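Local coordinates for protein T cell receptor gamma chain (Monodelphis domestica, PDB 7L15) that pairs with a mu chain to form the marsupial gamma mu T cell receptor, a surface receptor that probably takes part in antigen recognition, at residues K122-P127 against H207-M212; P10-R15 against F152-V157; A172-I177 against Q186-T191. All coordinates share one frame; numbering follows the deposited sequence.

Interaction 1 of 3, residues K122-P127 against H207-M212; sequences KKPPKP and HEDLGM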
ATOM      1  N   LYS B 122      -2.451 -14.584  16.939  1.00 53.91           N
ATOM      2  CA  LYS B 122      -2.900 -14.274  15.593  1.00 50.30           C
ATOM      3  C   LYS B 122      -4.356 -14.681  15.434  1.00 58.17           C
ATOM      4  O   LYS B 122      -4.814 -15.664  16.014  1.00 63.21           O
ATOM      5  CB  LYS B 122      -2.041 -14.985  14.545  1.00 53.32           C
ATOM      6  CG  LYS B 122      -0.537 -14.696  14.656  1.00 64.68           C
ATOM      7  CD  LYS B 122       0.286 -15.248  13.469  1.00 62.54           C
ATOM      8  CE  LYS B 122       0.156 -16.755  13.283  1.00 69.87           C
ATOM      9  NZ  LYS B 122       0.925 -17.562  14.275  1.00 70.56           N
ATOM     10  N   LYS B 123      -5.098 -13.894  14.655  1.00 60.58           N
ATOM     11  CA  LYS B 123      -6.518 -14.149  14.448  1.00 55.84           C
ATOM     12  C   LYS B 123      -6.810 -13.870  12.982  1.00 47.55           C
ATOM     13  O   LYS B 123      -6.442 -12.790  12.472  1.00 51.41           O
ATOM     14  CB  LYS B 123      -7.418 -13.287  15.341  1.00 55.48           C
ATOM     15  CG  LYS B 123      -7.070 -13.337  16.813  1.00 58.04           C
ATOM     16  CD  LYS B 123      -8.250 -12.944  17.691  1.00 66.46           C
ATOM     17  CE  LYS B 123      -8.705 -11.532  17.434  1.00 61.00           C
ATOM     18  NZ  LYS B 123      -9.438 -11.037  18.617  1.00 61.92           N
ATOM     19  N   PRO B 124      -7.478 -14.785  12.289  1.00 51.66           N
ATOM     20  CA  PRO B 124      -7.701 -14.613  10.849  1.00 53.84           C
ATOM     21  C   PRO B 124      -8.899 -13.719  10.586  1.00 54.56           C
ATOM     22  O   PRO B 124      -9.829 -13.654  11.403  1.00 55.45           O
ATOM     23  CB  PRO B 124      -7.958 -16.046  10.363  1.00 48.34           C
ATOM     24  CG  PRO B 124      -8.636 -16.694  11.533  1.00 52.90           C
ATOM     25  CD  PRO B 124      -8.071 -16.039  12.796  1.00 55.84           C
ATOM     26  N   PRO B 125      -8.923 -13.028   9.450  1.00 49.19           N
ATOM     27  CA  PRO B 125     -10.114 -12.253   9.093  1.00 55.48           C
ATOM     28  C   PRO B 125     -11.360 -13.131   9.047  1.00 53.79           C
ATOM     29  O   PRO B 125     -11.322 -14.277   8.590  1.00 50.33           O
ATOM     30  CB  PRO B 125      -9.769 -11.694   7.705  1.00 46.38           C
ATOM     31  CG  PRO B 125      -8.263 -11.770   7.620  1.00 36.69           C
ATOM     32  CD  PRO B 125      -7.890 -12.978   8.402  1.00 44.93           C
ATOM     33  N   LYS B 126     -12.475 -12.577   9.536  1.00 47.14           N
ATOM     34  CA  LYS B 126     -13.800 -13.151   9.334  1.00 45.16           C
ATOM     35  C   LYS B 126     -14.531 -12.339   8.258  1.00 50.73           C
ATOM     36  O   LYS B 126     -14.979 -11.211   8.530  1.00 46.98           O
ATOM     37  CB  LYS B 126     -14.592 -13.156  10.645  1.00 50.84           C
ATOM     38  N   PRO B 127     -14.658 -12.842   7.031  1.00 53.53           N
ATOM     39  CA  PRO B 127     -15.255 -12.037   5.961  1.00 53.21           C
ATOM     40  C   PRO B 127     -16.776 -12.011   6.023  1.00 50.95           C
ATOM     41  O   PRO B 127     -17.426 -12.986   6.399  1.00 45.28           O
ATOM     42  CB  PRO B 127     -14.768 -12.735   4.688  1.00 51.29           C
ATOM     43  CG  PRO B 127     -14.494 -14.107   5.087  1.00 51.58           C
ATOM     44  CD  PRO B 127     -14.111 -14.111   6.534  1.00 55.04           C
ATOM     45  N   HIS B 207      -3.348 -12.910   4.734  1.00 43.63           N
ATOM     46  CA  HIS B 207      -3.174 -12.519   6.119  1.00 46.60           C
ATOM     47  C   HIS B 207      -2.215 -13.498   6.762  1.00 51.58           C
ATOM     48  O   HIS B 207      -2.147 -14.667   6.362  1.00 48.03           O
ATOM     49  CB  HIS B 207      -4.499 -12.503   6.878  1.00 46.14           C
ATOM     50  CG  HIS B 207      -4.385 -11.885   8.229  1.00 48.24           C
ATOM     51  ND1 HIS B 207      -4.045 -12.609   9.349  1.00 43.57           N
ATOM     52  CD2 HIS B 207      -4.500 -10.598   8.628  1.00 42.11           C
ATOM     53  CE1 HIS B 207      -3.995 -11.801  10.392  1.00 47.26           C
ATOM     54  NE2 HIS B 207      -4.272 -10.574   9.982  1.00 44.81           N
ATOM     55  N   GLU B 208      -1.484 -13.011   7.772  1.00 44.62           N
ATOM     56  CA  GLU B 208      -0.438 -13.831   8.373  1.00 47.60           C
ATOM     57  C   GLU B 208      -1.016 -15.086   9.023  1.00 49.31           C
ATOM     58  O   GLU B 208      -0.355 -16.128   9.055  1.00 55.00           O
ATOM     59  CB  GLU B 208       0.368 -13.005   9.384  1.00 43.53           C
ATOM     60  CG  GLU B 208       1.523 -13.762  10.034  1.00 40.61           C
ATOM     61  CD  GLU B 208       2.188 -12.996  11.187  1.00 51.39           C
ATOM     62  OE1 GLU B 208       2.018 -11.758  11.281  1.00 53.79           O
ATOM     63  OE2 GLU B 208       2.888 -13.635  12.003  1.00 56.41           O
ATOM     64  N   ASP B 209      -2.253 -15.029   9.515  1.00 47.27           N
ATOM     65  CA  ASP B 209      -2.808 -16.219  10.138  1.00 60.61           C
ATOM     66  C   ASP B 209      -3.233 -17.266   9.120  1.00 59.68           C
ATOM     67  O   ASP B 209      -3.542 -18.390   9.510  1.00 58.97           O
ATOM     68  CB  ASP B 209      -3.986 -15.864  11.044  1.00 59.11           C
ATOM     69  CG  ASP B 209      -4.237 -16.928  12.102  1.00 66.63           C
ATOM     70  OD1 ASP B 209      -3.270 -17.319  12.786  1.00 69.47           O
ATOM     71  OD2 ASP B 209      -5.392 -17.378  12.244  1.00 72.00           O
ATOM     72  N   LEU B 210      -3.250 -16.918   7.839  1.00 57.10           N
ATOM     73  CA  LEU B 210      -3.480 -17.851   6.750  1.00 60.11           C
ATOM     74  C   LEU B 210      -2.185 -18.417   6.193  1.00 61.84           C
ATOM     75  O   LEU B 210      -2.228 -19.219   5.255  1.00 69.83           O
ATOM     76  CB  LEU B 210      -4.246 -17.159   5.620  1.00 54.16           C
ATOM     77  CG  LEU B 210      -5.583 -16.504   5.960  1.00 52.00           C
ATOM     78  CD1 LEU B 210      -6.234 -16.020   4.684  1.00 48.62           C
ATOM     79  CD2 LEU B 210      -6.488 -17.477   6.680  1.00 57.73           C
ATOM     80  N   GLY B 211      -1.040 -18.011   6.739  1.00 58.42           N
ATOM     81  CA  GLY B 211       0.221 -18.343   6.104  1.00 66.23           C
ATOM     82  C   GLY B 211       0.318 -17.673   4.745  1.00 68.94           C
ATOM     83  O   GLY B 211      -0.199 -16.575   4.527  1.00 54.93           O
ATOM     84  N   MET B 212       0.954 -18.367   3.801  1.00 69.37           N
ATOM     85  CA  MET B 212       1.246 -17.753   2.511  1.00 66.02           C
ATOM     86  C   MET B 212       0.069 -17.789   1.545  1.00 58.92           C
ATOM     87  O   MET B 212      -0.077 -16.868   0.738  1.00 63.63           O
ATOM     88  CB  MET B 212       2.463 -18.418   1.875  1.00 62.65           C
ATOM     89  CG  MET B 212       3.773 -18.095   2.562  1.00 70.18           C
ATOM     90  SD  MET B 212       5.108 -19.072   1.838  1.00 84.87           S
ATOM     91  CE  MET B 212       4.752 -18.872   0.086  1.00 85.60           C
TER
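P125 and H207 make the aromatic part of this contact, an example of proline lying on imidazole. The proline CD stands over one face of the H207 ring, 4.0 Å from its centroid and 27° off the normal, a CH-pi contact, while CG follows 3.9 Å from H207 CB. A second apolar touch, P124 CB to L210 CD2 at 4.2 Å, extends the proline surface along the loop.

Hydrogen bonds hold the ring. Within 207-212, D209 N donates to H207 ND1 at 3.0 Å, almost straight (174°) although tilted from the ring plane, and NE2 bonds P154 O, so both ring nitrogens are held, which fixes the ring's rotation.

The charged ends pair loosely, while the D209 oxygens lie against carbon. With CG anti to the backbone N (chi1 -158°), the D209 carboxylate turns to the other segment: OD2 lies 3.0 Å from P124 CD and OD1 3.2 Å from K122 CB. K122 crosses E208 at about a right angle, CD 3.4 Å from E208 OE2; its NZ stays 4.5 Å from D209 OD1, too far for a salt bridge. E208 bonds S12 OG and T14 N of the variable domain.

The interdomain linker thus meets the loop between strands 201-206 and 215-219 by carbon contacts and, probably, a diffuse attraction between K122 and the two carboxylates. A neutral H207, protonated on NE2, would be consistent with its two bonds.

Interaction 2 of 3, residues P10-R15 against F152-V157; sequences PISITR and FFPNVV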
ATOM      1  N   PRO B  10       4.910 -14.693   3.874  1.00 60.22           N
ATOM      2  CA  PRO B  10       3.637 -14.015   4.150  1.00 55.53           C
ATOM      3  C   PRO B  10       3.787 -12.494   4.220  1.00 51.80           C
ATOM      4  O   PRO B  10       4.911 -11.997   4.209  1.00 48.17           O
ATOM      5  CB  PRO B  10       3.211 -14.600   5.503  1.00 55.95           C
ATOM      6  CG  PRO B  10       4.465 -15.154   6.100  1.00 66.09           C
ATOM      7  CD  PRO B  10       5.280 -15.629   4.950  1.00 62.56           C
ATOM      8  N   ILE B  11       2.668 -11.765   4.252  1.00 45.47           N
ATOM      9  CA  ILE B  11       2.741 -10.309   4.213  1.00 44.67           C
ATOM     10  C   ILE B  11       3.229  -9.730   5.532  1.00 45.74           C
ATOM     11  O   ILE B  11       3.676  -8.583   5.574  1.00 44.11           O
ATOM     12  CB  ILE B  11       1.376  -9.723   3.824  1.00 44.79           C
ATOM     13  CG1 ILE B  11       0.343 -10.046   4.893  1.00 48.64           C
ATOM     14  CG2 ILE B  11       0.914 -10.330   2.530  1.00 42.63           C
ATOM     15  CD1 ILE B  11      -0.997  -9.393   4.634  1.00 54.33           C
ATOM     16  N   SER B  12       3.169 -10.493   6.621  1.00 51.89           N
ATOM     17  CA  SER B  12       3.682 -10.012   7.892  1.00 43.67           C
ATOM     18  C   SER B  12       4.192 -11.190   8.705  1.00 43.13           C
ATOM     19  O   SER B  12       3.829 -12.347   8.465  1.00 42.29           O
ATOM     20  CB  SER B  12       2.618  -9.236   8.674  1.00 44.87           C
ATOM     21  OG  SER B  12       1.539 -10.089   9.027  1.00 46.52           O
ATOM     22  N   ILE B  13       5.060 -10.875   9.665  1.00 44.89           N
ATOM     23  CA  ILE B  13       5.578 -11.822  10.646  1.00 47.50           C
ATOM     24  C   ILE B  13       5.536 -11.126  12.001  1.00 50.32           C
ATOM     25  O   ILE B  13       6.132 -10.054  12.168  1.00 44.93           O
ATOM     26  CB  ILE B  13       7.016 -12.269  10.308  1.00 53.77           C
ATOM     27  CG1 ILE B  13       7.086 -12.847   8.895  1.00 53.48           C
ATOM     28  CG2 ILE B  13       7.532 -13.296  11.317  1.00 48.25           C
ATOM     29  CD1 ILE B  13       8.473 -13.317   8.487  1.00 52.56           C
ATOM     30  N   THR B  14       4.817 -11.712  12.956  1.00 51.67           N
ATOM     31  CA  THR B  14       4.696 -11.156  14.295  1.00 50.79           C
ATOM     32  C   THR B  14       5.493 -12.008  15.270  1.00 51.58           C
ATOM     33  O   THR B  14       5.439 -13.240  15.225  1.00 50.02           O
ATOM     34  CB  THR B  14       3.231 -11.079  14.753  1.00 53.77           C
ATOM     35  OG1 THR B  14       2.470 -10.340  13.800  1.00 48.64           O
ATOM     36  CG2 THR B  14       3.127 -10.364  16.092  1.00 52.62           C
ATOM     37  N   ARG B  15       6.246 -11.347  16.143  1.00 47.29           N
ATOM     38  CA  ARG B  15       7.118 -12.065  17.059  1.00 52.31           C
ATOM     39  C   ARG B  15       7.168 -11.326  18.381  1.00 51.02           C
ATOM     40  O   ARG B  15       6.865 -10.131  18.457  1.00 49.42           O
ATOM     41  CB  ARG B  15       8.540 -12.196  16.492  1.00 55.76           C
ATOM     42  CG  ARG B  15       8.642 -13.047  15.240  1.00 47.38           C
ATOM     43  CD  ARG B  15       8.530 -14.543  15.581  1.00 52.50           C
ATOM     44  NE  ARG B  15       8.672 -15.368  14.386  1.00 53.48           N
ATOM     45  CZ  ARG B  15       7.652 -15.880  13.709  1.00 61.68           C
ATOM     46  NH1 ARG B  15       6.410 -15.662  14.122  1.00 60.32           N
ATOM     47  NH2 ARG B  15       7.875 -16.616  12.627  1.00 59.70           N
ATOM     48  N   PHE B 152      -9.361  -9.408  12.890  1.00 45.61           N
ATOM     49  CA  PHE B 152      -8.075 -10.040  12.619  1.00 43.61           C
ATOM     50  C   PHE B 152      -6.962  -9.369  13.418  1.00 51.58           C
ATOM     51  O   PHE B 152      -7.114  -8.264  13.949  1.00 53.66           O
ATOM     52  CB  PHE B 152      -7.736 -10.083  11.109  1.00 38.99           C
ATOM     53  CG  PHE B 152      -7.785  -8.742  10.390  1.00 39.68           C
ATOM     54  CD1 PHE B 152      -6.705  -7.885  10.406  1.00 36.85           C
ATOM     55  CD2 PHE B 152      -8.900  -8.384   9.642  1.00 43.66           C
ATOM     56  CE1 PHE B 152      -6.739  -6.666   9.717  1.00 38.98           C
ATOM     57  CE2 PHE B 152      -8.949  -7.165   8.941  1.00 39.31           C
ATOM     58  CZ  PHE B 152      -7.877  -6.304   8.990  1.00 38.49           C
ATOM     59  N   PHE B 153      -5.844 -10.097  13.544  1.00 47.93           N
ATOM     60  CA  PHE B 153      -4.635  -9.617  14.181  1.00 45.51           C
ATOM     61  C   PHE B 153      -3.485 -10.404  13.566  1.00 47.49           C
ATOM     62  O   PHE B 153      -3.577 -11.637  13.484  1.00 57.84           O
ATOM     63  CB  PHE B 153      -4.637  -9.800  15.697  1.00 55.75           C
ATOM     64  CG  PHE B 153      -3.428  -9.225  16.358  1.00 56.62           C
ATOM     65  CD1 PHE B 153      -2.243  -9.934  16.405  1.00 53.05           C
ATOM     66  CD2 PHE B 153      -3.472  -7.954  16.908  1.00 56.93           C
ATOM     67  CE1 PHE B 153      -1.125  -9.378  16.992  1.00 50.96           C
ATOM     68  CE2 PHE B 153      -2.370  -7.403  17.499  1.00 52.26           C
ATOM     69  CZ  PHE B 153      -1.193  -8.108  17.542  1.00 45.43           C
ATOM     70  N   PRO B 154      -2.396  -9.745  13.141  1.00 48.52           N
ATOM     71  CA  PRO B 154      -2.098  -8.309  13.268  1.00 47.82           C
ATOM     72  C   PRO B 154      -2.880  -7.409  12.298  1.00 44.04           C
ATOM     73  O   PRO B 154      -3.663  -7.926  11.504  1.00 47.32           O
ATOM     74  CB  PRO B 154      -0.600  -8.250  12.958  1.00 41.12           C
ATOM     75  CG  PRO B 154      -0.421  -9.331  11.934  1.00 45.50           C
ATOM     76  CD  PRO B 154      -1.379 -10.445  12.328  1.00 44.32           C
ATOM     77  N   ASN B 155      -2.656  -6.090  12.377  1.00 49.34           N
ATOM     78  CA  ASN B 155      -3.337  -5.090  11.546  1.00 45.80           C
ATOM     79  C   ASN B 155      -2.749  -4.968  10.141  1.00 45.34           C
ATOM     80  O   ASN B 155      -2.545  -3.861   9.647  1.00 49.47           O
ATOM     81  CB  ASN B 155      -3.308  -3.738  12.259  1.00 37.59           C
ATOM     82  CG  ASN B 155      -1.892  -3.216  12.485  1.00 50.05           C
ATOM     83  OD1 ASN B 155      -0.932  -3.976  12.520  1.00 46.47           O
ATOM     84  ND2 ASN B 155      -1.763  -1.893  12.647  1.00 47.28           N
ATOM     85  N   VAL B 156      -2.450  -6.089   9.494  1.00 45.01           N
ATOM     86  CA  VAL B 156      -1.887  -6.111   8.152  1.00 41.56           C
ATOM     87  C   VAL B 156      -2.722  -7.082   7.333  1.00 48.49           C
ATOM     88  O   VAL B 156      -2.950  -8.219   7.758  1.00 44.34           O
ATOM     89  CB  VAL B 156      -0.403  -6.541   8.156  1.00 38.71           C
ATOM     90  CG1 VAL B 156       0.150  -6.527   6.752  1.00 38.86           C
ATOM     91  CG2 VAL B 156       0.432  -5.648   9.057  1.00 37.25           C
ATOM     92  N   VAL B 157      -3.170  -6.646   6.158  1.00 45.60           N
ATOM     93  CA  VAL B 157      -4.008  -7.485   5.316  1.00 39.96           C
ATOM     94  C   VAL B 157      -3.933  -6.934   3.903  1.00 40.25           C
ATOM     95  O   VAL B 157      -3.679  -5.744   3.697  1.00 46.49           O
ATOM     96  CB  VAL B 157      -5.462  -7.539   5.855  1.00 45.71           C
ATOM     97  CG1 VAL B 157      -6.158  -6.200   5.628  1.00 46.82           C
ATOM     98  CG2 VAL B 157      -6.263  -8.697   5.225  1.00 45.41           C
TER
HETATM   99  O   HOH W   1      -1.271 -10.059   8.406  1.00 43.36           O
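T14 CG2 comes obliquely to within 4.5 Å of F153 CE1, and P154 CB lies over one face of that ring, offset toward the rim. At the edge of the F152 ring, in its plane, lies P154 O. On the other segment the R15 guanidinium has I13 CG2 over the centre of one face, 3.5 Å above the plane, and its NH1 gives a bent bond (132°) to T14 O.

The P154 ring meets two hydroxyls with one atom, CG, 3.6 Å from both T14 OG1 and S12 OG. The peptide bond before P154 is cis, as at the corresponding loop proline of many immunoglobulin constant domains. Here that loop, leading from strand 142-152 to strand 158-163, faces the edge strand 12-16 of the variable domain, so the contact belongs to the elbow between the two domains.

Further along, I11 and V156 lie alongside one another, pointing opposite ways. With chi1 at 64°, I11 CG1 is tucked in over its own backbone, and CD1 beyond it lies 3.7 Å from V156 CG1 and 3.6 Å from V157 CA. One water donates to S12 OG and V156 O, the latter at 2.6 Å; S12 OG is also hydrogen-bonded to E208 OE1.

Interaction 3 of 3, residues A172-I177 against Q186-T191; sequences AQFGPI and QVSWLT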
ATOM      1  N   ALA B 172     -10.890  -1.207  -7.034  1.00 45.58           N
ATOM      2  CA  ALA B 172     -11.762  -1.217  -5.870  1.00 50.19           C
ATOM      3  C   ALA B 172     -11.391  -0.082  -4.912  1.00 41.55           C
ATOM      4  O   ALA B 172     -10.291   0.458  -4.952  1.00 40.41           O
ATOM      5  CB  ALA B 172     -11.685  -2.565  -5.149  1.00 43.35           C
ATOM      6  N   GLN B 173     -12.327   0.277  -4.041  1.00 43.36           N
ATOM      7  CA  GLN B 173     -12.042   1.221  -2.966  1.00 40.87           C
ATOM      8  C   GLN B 173     -11.716   0.449  -1.698  1.00 37.69           C
ATOM      9  O   GLN B 173     -12.371  -0.553  -1.394  1.00 42.22           O
ATOM     10  CB  GLN B 173     -13.236   2.140  -2.696  1.00 52.17           C
ATOM     11  CG  GLN B 173     -13.372   3.312  -3.617  1.00 56.73           C
ATOM     12  CD  GLN B 173     -13.874   2.903  -4.975  1.00 59.50           C
ATOM     13  OE1 GLN B 173     -15.042   2.551  -5.136  1.00 52.65           O
ATOM     14  NE2 GLN B 173     -12.991   2.942  -5.965  1.00 55.70           N
ATOM     15  N   PHE B 174     -10.737   0.932  -0.937  1.00 37.51           N
ATOM     16  CA  PHE B 174     -10.326   0.273   0.301  1.00 40.50           C
ATOM     17  C   PHE B 174     -10.398   1.266   1.442  1.00 44.11           C
ATOM     18  O   PHE B 174      -9.843   2.357   1.344  1.00 44.89           O
ATOM     19  CB  PHE B 174      -8.904  -0.283   0.193  1.00 45.50           C
ATOM     20  CG  PHE B 174      -8.696  -1.137  -1.016  1.00 54.21           C
ATOM     21  CD1 PHE B 174      -8.371  -0.567  -2.237  1.00 55.13           C
ATOM     22  CD2 PHE B 174      -8.873  -2.510  -0.948  1.00 60.67           C
ATOM     23  CE1 PHE B 174      -8.200  -1.353  -3.370  1.00 59.15           C
ATOM     24  CE2 PHE B 174      -8.706  -3.302  -2.075  1.00 60.15           C
ATOM     25  CZ  PHE B 174      -8.361  -2.722  -3.287  1.00 60.05           C
ATOM     26  N   GLY B 175     -11.073   0.895   2.512  1.00 41.25           N
ATOM     27  CA  GLY B 175     -11.049   1.705   3.712  1.00 33.07           C
ATOM     28  C   GLY B 175      -9.783   1.483   4.513  1.00 39.14           C
ATOM     29  O   GLY B 175      -8.988   0.579   4.253  1.00 43.24           O
ATOM     30  N   PRO B 176      -9.585   2.316   5.525  1.00 40.07           N
ATOM     31  CA  PRO B 176      -8.414   2.152   6.387  1.00 37.91           C
ATOM     32  C   PRO B 176      -8.559   0.894   7.228  1.00 43.84           C
ATOM     33  O   PRO B 176      -9.654   0.366   7.414  1.00 52.41           O
ATOM     34  CB  PRO B 176      -8.455   3.407   7.262  1.00 36.18           C
ATOM     35  CG  PRO B 176      -9.953   3.626   7.473  1.00 40.27           C
ATOM     36  CD  PRO B 176     -10.590   3.212   6.134  1.00 47.23           C
ATOM     37  N   ILE B 177      -7.438   0.414   7.746  1.00 44.28           N
ATOM     38  CA  ILE B 177      -7.487  -0.659   8.730  1.00 40.41           C
ATOM     39  C   ILE B 177      -7.778  -0.026  10.082  1.00 42.02           C
ATOM     40  O   ILE B 177      -7.009   0.807  10.564  1.00 51.95           O
ATOM     41  CB  ILE B 177      -6.183  -1.458   8.750  1.00 45.60           C
ATOM     42  CG1 ILE B 177      -5.966  -2.095   7.373  1.00 46.06           C
ATOM     43  CG2 ILE B 177      -6.236  -2.510   9.842  1.00 43.45           C
ATOM     44  CD1 ILE B 177      -4.774  -3.017   7.259  1.00 46.54           C
ATOM     45  N   GLN B 186     -11.231  -4.234   8.226  1.00 45.24           N
ATOM     46  CA  GLN B 186     -11.114  -3.398   7.037  1.00 47.49           C
ATOM     47  C   GLN B 186     -12.223  -3.757   6.072  1.00 43.80           C
ATOM     48  O   GLN B 186     -12.510  -4.937   5.869  1.00 46.55           O
ATOM     49  CB  GLN B 186      -9.768  -3.572   6.326  1.00 46.24           C
ATOM     50  CG  GLN B 186      -9.623  -2.663   5.130  1.00 50.72           C
ATOM     51  CD  GLN B 186      -8.349  -2.906   4.348  1.00 57.46           C
ATOM     52  OE1 GLN B 186      -8.044  -4.037   3.983  1.00 63.48           O
ATOM     53  NE2 GLN B 186      -7.598  -1.836   4.080  1.00 54.17           N
ATOM     54  N   VAL B 187     -12.843  -2.744   5.472  1.00 42.55           N
ATOM     55  CA  VAL B 187     -13.856  -2.969   4.449  1.00 45.73           C
ATOM     56  C   VAL B 187     -13.279  -2.550   3.101  1.00 39.42           C
ATOM     57  O   VAL B 187     -12.545  -1.570   3.013  1.00 39.52           O
ATOM     58  CB  VAL B 187     -15.164  -2.217   4.776  1.00 44.86           C
ATOM     59  CG1 VAL B 187     -14.988  -0.762   4.627  1.00 53.76           C
ATOM     60  CG2 VAL B 187     -16.274  -2.678   3.883  1.00 43.67           C
ATOM     61  N   SER B 188     -13.576  -3.313   2.057  1.00 38.25           N
ATOM     62  CA  SER B 188     -13.337  -2.838   0.700  1.00 36.72           C
ATOM     63  C   SER B 188     -14.590  -3.045  -0.127  1.00 36.08           C
ATOM     64  O   SER B 188     -15.461  -3.850   0.213  1.00 42.33           O
ATOM     65  CB  SER B 188     -12.170  -3.549   0.018  1.00 34.61           C
ATOM     66  OG  SER B 188     -12.570  -4.829  -0.407  1.00 43.56           O
ATOM     67  N   TRP B 189     -14.683  -2.317  -1.233  1.00 34.94           N
ATOM     68  CA  TRP B 189     -15.903  -2.421  -2.017  1.00 42.01           C
ATOM     69  C   TRP B 189     -15.632  -2.108  -3.483  1.00 42.76           C
ATOM     70  O   TRP B 189     -14.704  -1.371  -3.823  1.00 49.16           O
ATOM     71  CB  TRP B 189     -16.997  -1.517  -1.449  1.00 36.92           C
ATOM     72  CG  TRP B 189     -16.755  -0.019  -1.464  1.00 41.17           C
ATOM     73  CD1 TRP B 189     -17.274   0.883  -2.357  1.00 45.37           C
ATOM     74  CD2 TRP B 189     -16.020   0.756  -0.502  1.00 44.70           C
ATOM     75  NE1 TRP B 189     -16.887   2.159  -2.026  1.00 43.96           N
ATOM     76  CE2 TRP B 189     -16.128   2.113  -0.888  1.00 42.93           C
ATOM     77  CE3 TRP B 189     -15.283   0.437   0.644  1.00 45.08           C
ATOM     78  CZ2 TRP B 189     -15.521   3.152  -0.168  1.00 43.37           C
ATOM     79  CZ3 TRP B 189     -14.677   1.469   1.357  1.00 38.76           C
ATOM     80  CH2 TRP B 189     -14.802   2.810   0.947  1.00 46.53           C
ATOM     81  N   LEU B 190     -16.454  -2.688  -4.348  1.00 41.32           N
ATOM     82  CA  LEU B 190     -16.235  -2.637  -5.788  1.00 38.07           C
ATOM     83  C   LEU B 190     -17.540  -2.247  -6.468  1.00 40.76           C
ATOM     84  O   LEU B 190     -18.517  -3.006  -6.445  1.00 42.56           O
ATOM     85  CB  LEU B 190     -15.721  -3.976  -6.303  1.00 40.13           C
ATOM     86  CG  LEU B 190     -15.605  -4.156  -7.821  1.00 44.00           C
ATOM     87  CD1 LEU B 190     -14.391  -3.417  -8.354  1.00 36.41           C
ATOM     88  CD2 LEU B 190     -15.555  -5.633  -8.203  1.00 36.93           C
ATOM     89  N   THR B 191     -17.550  -1.061  -7.061  1.00 38.93           N
ATOM     90  CA  THR B 191     -18.681  -0.554  -7.820  1.00 43.42           C
ATOM     91  C   THR B 191     -18.418  -0.804  -9.301  1.00 43.98           C
ATOM     92  O   THR B 191     -17.382  -0.385  -9.820  1.00 47.31           O
ATOM     93  CB  THR B 191     -18.860   0.935  -7.533  1.00 39.54           C
ATOM     94  OG1 THR B 191     -19.023   1.113  -6.115  1.00 43.60           O
ATOM     95  CG2 THR B 191     -20.058   1.481  -8.278  1.00 37.70           C
TER
HETATM   96  O   HOH W   2     -14.960   0.443  -7.303  1.00 43.50           O
HETATM   97  O   HOH W   3     -12.271  -0.012   6.366  1.00 35.21           O
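A172-I177 and Q186-T191 run antiparallel, their end-to-end directions 164° apart, with Q173 and W189 as a hydrogen-bonded pair joined by two N-H...O bonds of 2.9 Å between Q173 N and W189 O and between W189 N and Q173 O, next to the non-hydrogen-bonded pair F174 and S188. G175 N continues the pattern to V187 O.

On one face of the sheet Q173 and W189 cross at about a right angle. Q173 CB lies over the six-membered ring, 3.7 Å from its centroid and 22° off the normal, a CH-pi contact made mainly with CE2 and CZ2. W189 chi1 folds the indole back over its own backbone, where it meets Q173 CB. Its amide plane at 79° to the ring, Q173 bends at chi2, and OE1 receives a water that in turn accepts from T191 N.

These are the paired D and E strands of a C1-set immunoglobulin domain, and the face bearing W189 meets the mu chain: NE1 bonds S188 OG of the mu chain, whose P181 packs on Q173. On the other face F174 CD2 approaches S188 CB at 3.6 Å, and S188 OG bonds NE1 of W161 on strand 158-163.

Past G175 a side chain takes over from the backbone. Q186 stretches out along its chain as far as CD and donates from NE2 to G175 O at 2.8 Å, nearly along the C=O axis of G175, with the acceptor a little out of the plane of the Q186 amide. The same NE2 lies 3.7 Å from I177 CG1, and a water donating to P176 O and accepting from V187 N links the two strands.

In the fold
Interactions 1 and 2 form one elbow, their centres 8 Å apart and their segments alternating along the chain: the edge strand of the variable domain, the linker, then two loops at the near end of the constant domain. They also touch where H207 packs on V156 and F153. Interaction 3 is centred about 18 Å from each, nested in the chain loop closed by interaction 1 and following interaction 2 in sequence. It shares a four-stranded sheet with interaction 1, since strand 126-130 lies at the opposite edge from strand 173-180, and touches interaction 2 where V157 and N155 pack on Q186 and I177. The interdomain joint thus adjoins a sheet that also meets the mu chain.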